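PDB 3P4G: antifreeze protein from Marinomonas primoryensis, which binds ice, probably through water molecules ordered on its surface, and folds as a calcium-dependent right-handed beta-helix. Local coordinates for residues A[33-38]-A[52-57]; A[119-124]-A[138-143]; A[164-169]-A[183-188]; A[269-274]-A[297-302]. All blocks are in the same frame, centred on the assembly; numbering follows the deposited sequence.

Interaction 1 (A[33-38]-A[52-57]); sequences FDASNN and VLAGDD. With CA (calcium ion), chain E; CA (calcium ion), chain F.
Asp34 O and Val52 O stand 3.1 Å apart with no hydrogen bond between them, a meeting of two acceptors made tolerable by the calcium ion to which both are bound. The loops 33-38 and 52-57, in consecutive turns of the beta-helix, surround that ion with four carbonyl oxygens, from Asp34, Ser36, Val52 and Ala54; the side chains of Asn38 and Asp57 complete the site. Asp57 divides its carboxylate between two metals. OD1 of Asp57 binds the shared calcium at 2.3 Å, whereas its OD2 turns to a second calcium, held also by Leu53 O and Gly55 O and by Met79, Thr81 and Asp84 of the following turn. The anti lone pair of Asp57 OD1 further receives Asn38 N at 2.8 Å, so three bonds fix the rotation of the group. Farther round the loop, Asn37 holds CG anti to its carbonyl carbon (chi1 -59°) and brings OD1 to within 2.8 Å of Asp56 N, while Asp56 OD1 accepts from Asn83 N one turn on. A side chain on Gly55 would collide with the carbonyl oxygens of Ala35 and Ser36. Where the loops begin, Val52 CG1 makes a CH-pi contact over one face of Phe33, 4.2 Å from the ring centroid. So many oxygens drawn together would probably repel one another without the metal, consistent with a fold that depends on calcium.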
loop_
_atom_site.group_PDB
_atom_site.type_symbol
_atom_site.label_atom_id
_atom_site.label_comp_id
_atom_site.label_asym_id
_atom_site.label_seq_id
_atom_site.Cartn_x
_atom_site.Cartn_y
_atom_site.Cartn_z
ATOM N N PHE A 33 18.399 21.085 21.692
ATOM C CA PHE A 33 19.024 21.454 20.423
ATOM C C PHE A 33 18.585 22.834 20.005
ATOM O O PHE A 33 18.151 23.631 20.872
ATOM C CB PHE A 33 18.790 20.359 19.383
ATOM C CG PHE A 33 19.226 19.023 19.897
ATOM C CD1 PHE A 33 18.311 18.165 20.521
ATOM C CD2 PHE A 33 20.559 18.649 19.813
ATOM C CE1 PHE A 33 18.736 16.915 21.029
ATOM C CE2 PHE A 33 20.979 17.443 20.338
ATOM C CZ PHE A 33 20.057 16.561 20.906
ATOM N N ASP A 34 18.798 23.181 18.740
ATOM C CA ASP A 34 18.439 24.533 18.297
ATOM C C ASP A 34 18.255 24.617 16.820
ATOM O O ASP A 34 18.135 23.582 16.145
ATOM C CB ASP A 34 19.541 25.522 18.708
ATOM C CG ASP A 34 20.885 25.146 18.155
ATOM O OD1 ASP A 34 21.894 25.553 18.777
ATOM O OD2 ASP A 34 20.969 24.459 17.120
ATOM N N ALA A 35 18.258 25.861 16.321
ATOM C CA ALA A 35 17.901 26.150 14.929
ATOM C C ALA A 35 19.055 25.831 13.969
ATOM O O ALA A 35 18.871 25.870 12.753
ATOM C CB ALA A 35 17.435 27.634 14.762
ATOM N N SER A 36 20.219 25.477 14.498
ATOM C CA SER A 36 21.303 25.121 13.599
ATOM C C SER A 36 20.980 23.782 12.934
ATOM O O SER A 36 20.047 23.055 13.339
ATOM C CB SER A 36 22.653 25.057 14.322
ATOM O OG SER A 36 22.707 23.937 15.171
ATOM N N ASN A 37 21.719 23.479 11.883
ATOM C CA ASN A 37 21.667 22.144 11.275
ATOM C C ASN A 37 22.440 21.181 12.197
ATOM O O ASN A 37 23.683 21.096 12.148
ATOM C CB ASN A 37 22.346 22.211 9.891
ATOM C CG ASN A 37 21.685 23.208 8.955
ATOM O OD1 ASN A 37 20.465 23.405 8.979
ATOM N ND2 ASN A 37 22.501 23.841 8.108
ATOM N N ASN A 38 21.721 20.557 13.117
ATOM C CA ASN A 38 22.308 19.619 14.066
ATOM C C ASN A 38 22.801 18.294 13.497
ATOM O O ASN A 38 22.307 17.805 12.485
ATOM C CB ASN A 38 21.319 19.353 15.203
ATOM C CG ASN A 38 21.019 20.592 16.006
ATOM O OD1 ASN A 38 19.901 21.117 15.984
ATOM N ND2 ASN A 38 22.021 21.070 16.761
ATOM N N VAL A 52 15.156 18.077 17.378
ATOM C CA VAL A 52 16.237 18.832 16.765
ATOM C C VAL A 52 15.779 20.140 16.118
ATOM O O VAL A 52 16.616 20.909 15.607
ATOM C CB VAL A 52 17.100 17.937 15.808
ATOM C CG1 VAL A 52 18.048 17.007 16.638
ATOM C CG2 VAL A 52 16.236 17.087 14.881
ATOM N N LEU A 53 14.466 20.428 16.191
ATOM C CA LEU A 53 13.929 21.779 15.942
ATOM C C LEU A 53 14.239 22.243 14.513
ATOM O O LEU A 53 14.318 21.430 13.578
ATOM C CB LEU A 53 14.464 22.805 17.000
ATOM C CG LEU A 53 14.044 22.512 18.454
ATOM C CD1 LEU A 53 14.940 23.211 19.475
ATOM C CD2 LEU A 53 12.574 22.907 18.700
ATOM N N ALA A 54 14.362 23.541 14.335
ATOM C CA ALA A 54 14.615 24.065 12.979
ATOM C C ALA A 54 15.994 23.662 12.443
ATOM O O ALA A 54 16.889 23.188 13.185
ATOM C CB ALA A 54 14.414 25.573 12.906
ATOM N N GLY A 55 16.151 23.870 11.141
ATOM C CA GLY A 55 17.396 23.476 10.503
ATOM C C GLY A 55 17.250 22.115 9.858
ATOM O O GLY A 55 16.333 21.347 10.173
ATOM N N ASP A 56 18.176 21.816 8.972
ATOM C CA ASP A 56 18.181 20.509 8.297
ATOM C C ASP A 56 19.114 19.612 9.137
ATOM O O ASP A 56 20.348 19.698 9.039
ATOM C CB ASP A 56 18.735 20.686 6.888
ATOM C CG ASP A 56 17.868 21.594 6.009
ATOM O OD1 ASP A 56 16.670 21.799 6.311
ATOM O OD2 ASP A 56 18.429 22.128 5.009
ATOM N N ASP A 57 18.500 18.785 9.979
ATOM C CA ASP A 57 19.208 18.069 11.049
ATOM C C ASP A 57 19.417 16.621 10.645
ATOM O O ASP A 57 18.578 16.015 9.973
ATOM C CB ASP A 57 18.353 18.079 12.315
ATOM C CG ASP A 57 17.988 19.494 12.762
ATOM O OD1 ASP A 57 18.899 20.315 13.078
ATOM O OD2 ASP A 57 16.789 19.788 12.808
HETATM CA CA CA E . 18.257 22.022 14.491
HETATM CA CA CA F . 14.803 20.136 11.636
#

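Interaction 2 (A[119-124]-A[138-143]); sequences TGNDEV and TDNDNI. With CA (calcium ion), chain I; CA (calcium ion), chain J; CA (calcium ion), chain H; MG (magnesium ion), chain R.
Asn121 and Asn140 lie side by side and point the same way, their amide planes 13° apart, in equivalent loops of two successive turns of the calcium-binding beta-helix. The carbonyl end of the first amide carries the contact: Asn121 OD1 accepts from Asn140 N at 2.8 Å and from Asn140 ND2, also at 2.8 Å, the latter donor lying nearer the carbonyl plane. In both residues CG is anti to the carbonyl carbon (chi1 -58° in Asn121), which sets the amides in line along the helix. An alanine in place of Asn121 is likely to leave the backbone N-H and ND2 of Asn140 without their shared acceptor. Thr119 and Thr138 are likewise aligned, with Thr138 OG1 only 3.1 Å from Thr119 CA; such outward rows of threonine and asparagine are consistent with the ice-binding face of this protein. Asp122 and Asp141 repeat the pattern on the inner side of the loop. Asp122 OD2 and Asp141 OD1 grip one calcium together with Gly120 O and Thr138 O, and Gly118 and Ala136 complete its shell, while Asp122 OD1 binds the preceding calcium and Asp141 OD2 the following one. Asp141 OD1 also takes Asp122 N on its anti lone pair, at 2.9 Å. Past the loops the chains become parallel strands, where Val124 N donates to Asn142 O at 2.7 Å.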
loop_
_atom_site.group_PDB
_atom_site.type_symbol
_atom_site.label_atom_id
_atom_site.label_comp_id
_atom_site.label_asym_id
_atom_site.label_seq_id
_atom_site.Cartn_x
_atom_site.Cartn_y
_atom_site.Cartn_z
ATOM N N THR A 119 4.093 17.071 6.184
ATOM C CA THR A 119 4.113 17.742 4.881
ATOM C C THR A 119 5.536 17.544 4.280
ATOM O O THR A 119 6.476 17.043 4.931
ATOM C CB THR A 119 3.811 19.238 4.994
ATOM O OG1 THR A 119 4.923 19.882 5.621
ATOM C CG2 THR A 119 2.478 19.496 5.839
ATOM N N GLY A 120 5.648 17.823 2.988
ATOM C CA GLY A 120 6.913 17.597 2.282
ATOM C C GLY A 120 6.941 16.238 1.603
ATOM O O GLY A 120 6.129 15.326 1.919
ATOM N N ASN A 121 7.924 16.088 0.725
ATOM C CA ASN A 121 8.112 14.877 -0.092
ATOM C C ASN A 121 9.094 13.995 0.688
ATOM O O ASN A 121 10.311 14.189 0.630
ATOM C CB ASN A 121 8.670 15.233 -1.466
ATOM C CG ASN A 121 7.762 16.207 -2.194
ATOM O OD1 ASN A 121 6.669 15.849 -2.628
ATOM N ND2 ASN A 121 8.202 17.446 -2.300
ATOM N N ASP A 122 8.514 13.102 1.467
ATOM C CA ASP A 122 9.319 12.347 2.454
ATOM C C ASP A 122 9.677 10.955 1.949
ATOM O O ASP A 122 8.901 10.345 1.224
ATOM C CB ASP A 122 8.562 12.189 3.746
ATOM C CG ASP A 122 8.113 13.562 4.324
ATOM O OD1 ASP A 122 8.980 14.382 4.729
ATOM O OD2 ASP A 122 6.914 13.846 4.351
ATOM N N GLU A 123 10.770 10.420 2.484
ATOM C CA GLU A 123 11.255 9.082 2.106
ATOM C C GLU A 123 11.359 8.293 3.406
ATOM O O GLU A 123 12.111 8.719 4.316
ATOM C CB GLU A 123 12.622 9.221 1.418
ATOM C CG GLU A 123 13.155 7.929 0.856
ATOM C CD GLU A 123 14.260 8.088 -0.233
ATOM O OE1 GLU A 123 14.457 9.149 -0.950
ATOM O OE2 GLU A 123 14.961 7.062 -0.381
ATOM N N VAL A 124 10.547 7.237 3.554
ATOM C CA VAL A 124 10.517 6.452 4.823
ATOM C C VAL A 124 10.867 5.007 4.494
ATOM O O VAL A 124 10.210 4.399 3.621
ATOM C CB VAL A 124 9.126 6.527 5.516
ATOM C CG1 VAL A 124 9.091 5.739 6.873
ATOM C CG2 VAL A 124 8.742 7.959 5.789
ATOM N N THR A 138 0.961 15.027 3.536
ATOM C CA THR A 138 0.849 15.699 2.228
ATOM C C THR A 138 2.120 15.480 1.393
ATOM O O THR A 138 3.122 14.936 1.910
ATOM C CB THR A 138 0.540 17.201 2.363
ATOM O OG1 THR A 138 1.671 17.888 2.930
ATOM C CG2 THR A 138 -0.710 17.438 3.272
ATOM N N ASP A 139 2.040 15.898 0.123
ATOM C CA ASP A 139 3.142 15.772 -0.861
ATOM C C ASP A 139 3.468 14.299 -1.221
ATOM O O ASP A 139 2.782 13.346 -0.794
ATOM C CB ASP A 139 4.410 16.534 -0.397
ATOM C CG ASP A 139 4.567 17.904 -1.047
ATOM O OD1 ASP A 139 3.653 18.334 -1.822
ATOM O OD2 ASP A 139 5.625 18.573 -0.772
ATOM N N ASN A 140 4.538 14.117 -1.975
ATOM C CA ASN A 140 4.724 12.868 -2.732
ATOM C C ASN A 140 5.765 12.008 -2.053
ATOM O O ASN A 140 6.959 12.282 -2.131
ATOM C CB ASN A 140 5.126 13.260 -4.134
ATOM C CG ASN A 140 4.181 14.360 -4.702
ATOM O OD1 ASN A 140 3.129 14.046 -5.233
ATOM N ND2 ASN A 140 4.523 15.620 -4.484
ATOM N N ASP A 141 5.262 11.035 -1.308
ATOM C CA ASP A 141 6.090 10.264 -0.379
ATOM C C ASP A 141 6.444 8.876 -0.885
ATOM O O ASP A 141 5.642 8.205 -1.570
ATOM C CB ASP A 141 5.371 10.139 0.944
ATOM C CG ASP A 141 4.932 11.516 1.487
ATOM O OD1 ASP A 141 5.798 12.345 1.900
ATOM O OD2 ASP A 141 3.714 11.734 1.608
ATOM N N ASN A 142 7.636 8.451 -0.502
ATOM C CA ASN A 142 8.098 7.087 -0.745
ATOM C C ASN A 142 8.112 6.353 0.582
ATOM O O ASN A 142 8.721 6.860 1.550
ATOM C CB ASN A 142 9.479 7.086 -1.318
ATOM C CG ASN A 142 9.778 5.783 -2.058
ATOM O OD1 ASN A 142 9.371 5.611 -3.206
ATOM N ND2 ASN A 142 10.420 4.816 -1.349
ATOM N N ILE A 143 7.350 5.236 0.657
ATOM C CA ILE A 143 7.299 4.391 1.883
ATOM C C ILE A 143 7.747 2.949 1.528
ATOM O O ILE A 143 7.204 2.320 0.588
ATOM C CB ILE A 143 5.902 4.360 2.539
ATOM C CG1 ILE A 143 5.395 5.799 2.842
ATOM C CG2 ILE A 143 5.908 3.537 3.815
ATOM C CD1 ILE A 143 4.418 6.278 1.802
HETATM CA CA CA I . 4.831 13.905 3.260
HETATM CA CA CA J . 1.636 11.828 0.595
HETATM CA CA CA H . 8.099 16.051 6.101
HETATM MG MG MG R . 5.815 20.595 -0.678
HETATM O O HOH W 1 11.519 4.714 0.955
HETATM O O HOH W 2 5.015 20.390 -2.639
HETATM O O HOH W 3 7.680 20.409 -1.458
#

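Interaction 3 (A[164-169]-A[183-188]); sequences IGHDVS and VGRTIN. With MG (magnesium ion), chain T.
The guanidinium of Arg185 lies flat on the imidazole of His166, centres 3.9 Å apart and planes 16° from parallel, an offset stack with NH1 over the middle of the ring and CD2 under the guanidinium centre. Arg185 reaches it with an extended chain running alongside the histidine; His166 meets it with CG anti to the carbonyl carbon (chi1 -58°). A serine in place of His166 would probably open a gap over the guanidinium and let the long arginine chain swing. Hydrogen bonds form the second group. Asp167 OD1 accepts Thr186 N at 3.1 Å on its anti side, a link repeated along the fold, since Asp148 OD1 receives Asp167 N and Thr186 OG1 receives Asp207 N. Asn188 ND2 donates to Ser169 OG at 2.8 Å, nearly in the amide plane, and only weakly to Asp167 OD2. Backbone bonds, among them Val168 N to Thr186 O, tie the two turns of the beta-helix together. Apolar contact faces inward, where Val168 CG2 and Val183 CG2 touch at 3.8 Å, the two side chains crossing at about a right angle. Metal binding comes last: Asp167 OD2 holds a magnesium ion at 2.1 Å, and of its four waters one donates to Asp167 OD1 and two meet the Asn188 amide. The magnesium probably keeps Asp167 ionised, and the stacked arginine would be expected to disfavour a second positive charge on His166.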
loop_
_atom_site.group_PDB
_atom_site.type_symbol
_atom_site.label_atom_id
_atom_site.label_comp_id
_atom_site.label_asym_id
_atom_site.label_seq_id
_atom_site.Cartn_x
_atom_site.Cartn_y
_atom_site.Cartn_z
ATOM N N ILE A 164 5.825 -2.854 0.073
ATOM C CA ILE A 164 5.762 -3.750 1.291
ATOM C C ILE A 164 6.365 -5.072 0.945
ATOM O O ILE A 164 5.955 -5.718 -0.012
ATOM C CB ILE A 164 4.311 -3.946 1.643
ATOM C CG1 ILE A 164 3.772 -2.581 1.966
ATOM C CG2 ILE A 164 4.117 -5.016 2.819
ATOM C CD1 ILE A 164 2.233 -2.483 1.874
ATOM N N GLY A 165 7.312 -5.527 1.761
ATOM C CA GLY A 165 7.937 -6.821 1.480
ATOM C C GLY A 165 7.034 -8.023 1.707
ATOM O O GLY A 165 7.075 -8.993 0.968
ATOM N N HIS A 166 6.332 -7.995 2.829
ATOM C CA HIS A 166 5.502 -9.134 3.214
ATOM C C HIS A 166 3.977 -8.884 3.098
ATOM O O HIS A 166 3.481 -8.562 2.005
ATOM C CB HIS A 166 5.934 -9.662 4.598
ATOM C CG HIS A 166 7.378 -10.072 4.674
ATOM N ND1 HIS A 166 8.016 -10.326 5.874
ATOM C CD2 HIS A 166 8.305 -10.282 3.706
ATOM C CE1 HIS A 166 9.270 -10.684 5.638
ATOM N NE2 HIS A 166 9.472 -10.671 4.328
ATOM N N ASP A 167 3.214 -8.979 4.210
ATOM C CA ASP A 167 1.731 -9.009 4.122
ATOM C C ASP A 167 1.120 -7.666 4.511
ATOM O O ASP A 167 1.763 -6.833 5.193
ATOM C CB ASP A 167 1.148 -10.018 5.145
ATOM C CG ASP A 167 1.559 -11.443 4.879
ATOM O OD1 ASP A 167 1.903 -11.799 3.744
ATOM O OD2 ASP A 167 1.522 -12.236 5.836
ATOM N N VAL A 168 -0.119 -7.480 4.098
ATOM C CA VAL A 168 -0.930 -6.382 4.657
ATOM C C VAL A 168 -2.000 -7.030 5.537
ATOM O O VAL A 168 -2.834 -7.812 5.062
ATOM C CB VAL A 168 -1.615 -5.565 3.561
ATOM C CG1 VAL A 168 -2.545 -4.496 4.189
ATOM C CG2 VAL A 168 -0.601 -4.852 2.624
ATOM N N SER A 169 -1.992 -6.664 6.817
ATOM C CA SER A 169 -3.041 -7.119 7.738
ATOM C C SER A 169 -3.817 -5.916 8.244
ATOM O O SER A 169 -4.954 -6.065 8.730
ATOM C CB SER A 169 -2.434 -7.889 8.914
ATOM O OG SER A 169 -1.947 -9.193 8.532
ATOM N N VAL A 183 2.699 -5.089 -2.969
ATOM C CA VAL A 183 2.682 -5.967 -1.768
ATOM C C VAL A 183 3.398 -7.230 -2.143
ATOM O O VAL A 183 2.954 -7.942 -3.061
ATOM C CB VAL A 183 1.218 -6.295 -1.352
ATOM C CG1 VAL A 183 1.214 -7.209 -0.112
ATOM C CG2 VAL A 183 0.383 -4.995 -1.066
ATOM N N GLY A 184 4.480 -7.576 -1.426
ATOM C CA GLY A 184 5.330 -8.705 -1.818
ATOM C C GLY A 184 4.676 -10.033 -1.519
ATOM O O GLY A 184 4.931 -11.026 -2.190
ATOM N N ARG A 185 3.816 -10.055 -0.484
ATOM C CA ARG A 185 3.096 -11.255 -0.164
ATOM C C ARG A 185 1.586 -11.051 -0.202
ATOM O O ARG A 185 1.083 -10.650 -1.248
ATOM C CB ARG A 185 3.642 -11.923 1.115
ATOM C CG ARG A 185 5.098 -12.312 0.915
ATOM C CD ARG A 185 5.746 -12.983 2.131
ATOM N NE ARG A 185 7.169 -13.157 1.811
ATOM C CZ ARG A 185 8.099 -13.602 2.652
ATOM N NH1 ARG A 185 7.773 -13.956 3.886
ATOM N NH2 ARG A 185 9.366 -13.689 2.240
ATOM N N THR A 186 0.874 -11.241 0.913
ATOM C CA THR A 186 -0.569 -11.426 0.865
ATOM C C THR A 186 -1.312 -10.326 1.582
ATOM O O THR A 186 -0.833 -9.806 2.605
ATOM C CB THR A 186 -0.898 -12.833 1.475
ATOM O OG1 THR A 186 -0.440 -13.846 0.545
ATOM C CG2 THR A 186 -2.393 -13.037 1.808
ATOM N N ILE A 187 -2.444 -9.932 1.005
ATOM C CA ILE A 187 -3.366 -9.053 1.702
ATOM C C ILE A 187 -4.254 -10.013 2.473
ATOM O O ILE A 187 -5.100 -10.705 1.893
ATOM C CB ILE A 187 -4.169 -8.149 0.789
ATOM C CG1 ILE A 187 -3.223 -7.240 0.015
ATOM C CG2 ILE A 187 -5.111 -7.246 1.644
ATOM C CD1 ILE A 187 -3.898 -6.292 -1.010
ATOM N N ASN A 188 -4.019 -10.063 3.775
ATOM C CA ASN A 188 -4.733 -10.967 4.683
ATOM C C ASN A 188 -6.223 -10.643 4.815
ATOM O O ASN A 188 -6.675 -9.608 4.382
ATOM C CB ASN A 188 -4.033 -10.998 6.044
ATOM C CG ASN A 188 -2.769 -11.856 6.036
ATOM O OD1 ASN A 188 -2.750 -12.973 5.488
ATOM N ND2 ASN A 188 -1.726 -11.367 6.715
HETATM MG MG MG T . 1.320 -14.264 5.557
HETATM O O HOH W 4 2.285 -14.373 3.842
HETATM O O HOH W 5 0.149 -13.713 7.496
HETATM O O HOH W 6 -0.896 -14.567 4.855
HETATM O O HOH W 7 1.166 -16.274 6.126
#

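Interaction 4 (A[269-274]-A[297-302]); sequences GTVAGN and RNRVAN. With CA (calcium ion), chain P; CA (calcium ion), chain Q.
At the C-terminal end of the beta-helix, where strand 270-272 is the last of its parallel sheet, residues 299-302, from helix 294-300 and the loop that follows, pack against that strand, with Val271 meeting Arg299 and Val300. With CG1 anti to the carbonyl carbon (chi1 -64°), Val271 places CG2 between the backbone N and the carbonyl carbon, and it is CG2 that touches. Val271 CG2 lies 3.9 Å from Val300 CG1, the two valines side by side and pointing the same way, and 3.5 Å from the carbonyl oxygen Arg299 O. The aliphatic part of Arg299 adds to this patch, its CG being 4.0 Å from Val271 CG2. Leu267 and Phe303 flank the group, and Ile252 of the preceding strand touches Val271 as well. Polar contact is partly indirect: a water accepts from Val271 N at 3.0 Å and appears to donate to Arg299 O, joining the strand to that carbonyl where no direct backbone bond is made. The side chain of Asn302 turns toward the strand, its amide lying close to the backbone of Val271 and Gly273. Beyond the strand, the chain enters the metal row. Gly273 O binds one calcium at 2.3 Å, and Asn274 O binds the next at 2.4 Å, a site to which Gly276, Asp278 and Glu304 also belong. A water on that second calcium donates to Asn302 O at 2.8 Å, so the metal shell reaches the post-helix loop. A short helix laid over the last strand of one sheet is consistent with the capping of a beta-solenoid at its C-terminal end.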
loop_
_atom_site.group_PDB
_atom_site.type_symbol
_atom_site.label_atom_id
_atom_site.label_comp_id
_atom_site.label_asym_id
_atom_site.label_seq_id
_atom_site.Cartn_x
_atom_site.Cartn_y
_atom_site.Cartn_z
ATOM N N GLY A 269 -15.642 -17.408 -8.484
ATOM C CA GLY A 269 -16.254 -16.322 -7.695
ATOM C C GLY A 269 -17.219 -15.451 -8.460
ATOM O O GLY A 269 -17.515 -15.725 -9.614
ATOM N N THR A 270 -17.743 -14.429 -7.792
ATOM C CA THR A 270 -18.739 -13.515 -8.412
ATOM C C THR A 270 -17.987 -12.391 -9.126
ATOM O O THR A 270 -17.078 -11.760 -8.539
ATOM C CB THR A 270 -19.689 -12.942 -7.321
ATOM O OG1 THR A 270 -20.455 -14.032 -6.782
ATOM C CG2 THR A 270 -20.689 -11.818 -7.883
ATOM N N VAL A 271 -18.361 -12.126 -10.370
ATOM C CA VAL A 271 -17.671 -11.079 -11.153
ATOM C C VAL A 271 -18.712 -10.193 -11.822
ATOM O O VAL A 271 -19.731 -10.687 -12.337
ATOM C CB VAL A 271 -16.677 -11.637 -12.233
ATOM C CG1 VAL A 271 -15.529 -12.381 -11.577
ATOM C CG2 VAL A 271 -17.392 -12.572 -13.289
ATOM N N ALA A 272 -18.473 -8.887 -11.765
ATOM C CA ALA A 272 -19.411 -7.899 -12.359
ATOM C C ALA A 272 -18.692 -6.798 -13.074
ATOM O O ALA A 272 -17.761 -6.180 -12.537
ATOM C CB ALA A 272 -20.348 -7.313 -11.283
ATOM N N GLY A 273 -19.117 -6.542 -14.300
ATOM C CA GLY A 273 -18.624 -5.369 -15.050
ATOM C C GLY A 273 -19.248 -4.073 -14.504
ATOM O O GLY A 273 -18.607 -2.983 -14.592
ATOM N N ASN A 274 -20.468 -4.225 -13.937
ATOM C CA ASN A 274 -21.323 -3.114 -13.504
ATOM C C ASN A 274 -21.590 -2.203 -14.716
ATOM O O ASN A 274 -21.517 -2.678 -15.866
ATOM C CB ASN A 274 -20.660 -2.352 -12.327
ATOM C CG ASN A 274 -20.441 -3.256 -11.111
ATOM O OD1 ASN A 274 -19.341 -3.345 -10.633
ATOM N ND2 ASN A 274 -21.506 -3.934 -10.625
ATOM N N ARG A 297 -20.760 -19.772 -17.610
ATOM C CA ARG A 297 -21.461 -18.821 -18.507
ATOM C C ARG A 297 -22.385 -17.858 -17.746
ATOM O O ARG A 297 -22.439 -16.652 -18.061
ATOM C CB ARG A 297 -22.267 -19.606 -19.556
ATOM C CG ARG A 297 -21.434 -20.480 -20.464
ATOM C CD ARG A 297 -22.218 -20.810 -21.756
ATOM N NE ARG A 297 -23.487 -21.498 -21.500
ATOM C CZ ARG A 297 -23.579 -22.795 -21.239
ATOM N NH1 ARG A 297 -22.479 -23.556 -21.173
ATOM N NH2 ARG A 297 -24.771 -23.342 -21.053
ATOM N N ASN A 298 -23.100 -18.363 -16.743
ATOM C CA ASN A 298 -24.018 -17.519 -15.972
ATOM C C ASN A 298 -23.250 -16.479 -15.134
ATOM O O ASN A 298 -23.685 -15.347 -15.008
ATOM C CB ASN A 298 -24.902 -18.371 -15.059
ATOM C CG ASN A 298 -25.934 -19.211 -15.846
ATOM O OD1 ASN A 298 -26.116 -19.018 -17.055
ATOM N ND2 ASN A 298 -26.604 -20.148 -15.158
ATOM N N ARG A 299 -22.116 -16.892 -14.566
ATOM C CA ARG A 299 -21.238 -16.023 -13.722
ATOM C C ARG A 299 -20.746 -14.795 -14.508
ATOM O O ARG A 299 -20.607 -13.677 -13.937
ATOM C CB ARG A 299 -20.046 -16.913 -13.268
ATOM C CG ARG A 299 -18.797 -16.268 -12.625
ATOM C CD ARG A 299 -17.867 -17.353 -11.953
ATOM N NE ARG A 299 -18.687 -18.285 -11.169
ATOM C CZ ARG A 299 -18.781 -19.582 -11.366
ATOM N NH1 ARG A 299 -18.010 -20.229 -12.267
ATOM N NH2 ARG A 299 -19.599 -20.283 -10.581
ATOM N N VAL A 300 -20.472 -15.015 -15.802
ATOM C CA VAL A 300 -19.813 -13.958 -16.624
ATOM C C VAL A 300 -20.741 -13.272 -17.608
ATOM O O VAL A 300 -20.294 -12.375 -18.336
ATOM C CB VAL A 300 -18.525 -14.476 -17.376
ATOM C CG1 VAL A 300 -17.488 -14.999 -16.354
ATOM C CG2 VAL A 300 -18.893 -15.530 -18.451
ATOM N N ALA A 301 -21.998 -13.713 -17.643
ATOM C CA ALA A 301 -22.985 -13.209 -18.595
ATOM C C ALA A 301 -23.243 -11.721 -18.525
ATOM O O ALA A 301 -23.688 -11.135 -19.524
ATOM C CB ALA A 301 -24.292 -13.952 -18.439
ATOM N N ASN A 302 -22.959 -11.099 -17.384
ATOM C CA ASN A 302 -23.177 -9.670 -17.245
ATOM C C ASN A 302 -22.155 -8.835 -18.077
ATOM O O ASN A 302 -22.431 -7.677 -18.400
ATOM C CB ASN A 302 -23.184 -9.277 -15.771
ATOM C CG ASN A 302 -21.838 -9.505 -15.105
ATOM O OD1 ASN A 302 -21.547 -10.610 -14.555
ATOM N ND2 ASN A 302 -20.997 -8.524 -15.201
HETATM CA CA CA P . -17.869 -1.069 -15.621
HETATM CA CA CA Q . -21.333 -3.288 -18.151
HETATM O O HOH W 8 -20.886 -13.509 -11.244
HETATM O O HOH W 9 -21.459 -5.444 -17.102
HETATM O O HOH W 10 -23.607 -2.320 -17.986
#

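Interactions 1 to 3 each join neighbouring turns of the same beta-helix, whereas interaction 4 joins its last turns to the closing helix, about 59 Å from interaction 1 between centres. Interactions 1 and 2 lie on the calcium-binding loops and share one scheme, carboxylates bridging successive ions, though only interaction 2 runs on into paired strands. Interaction 3 has no calcium; it relies on a stack, side-chain hydrogen bonds and a surface magnesium. Interaction 4 buries the least area and relies largely on apolar packing and a bridging water. All four are partly buried: interaction 1 has the most exposed residues, interaction 4 none among those touching.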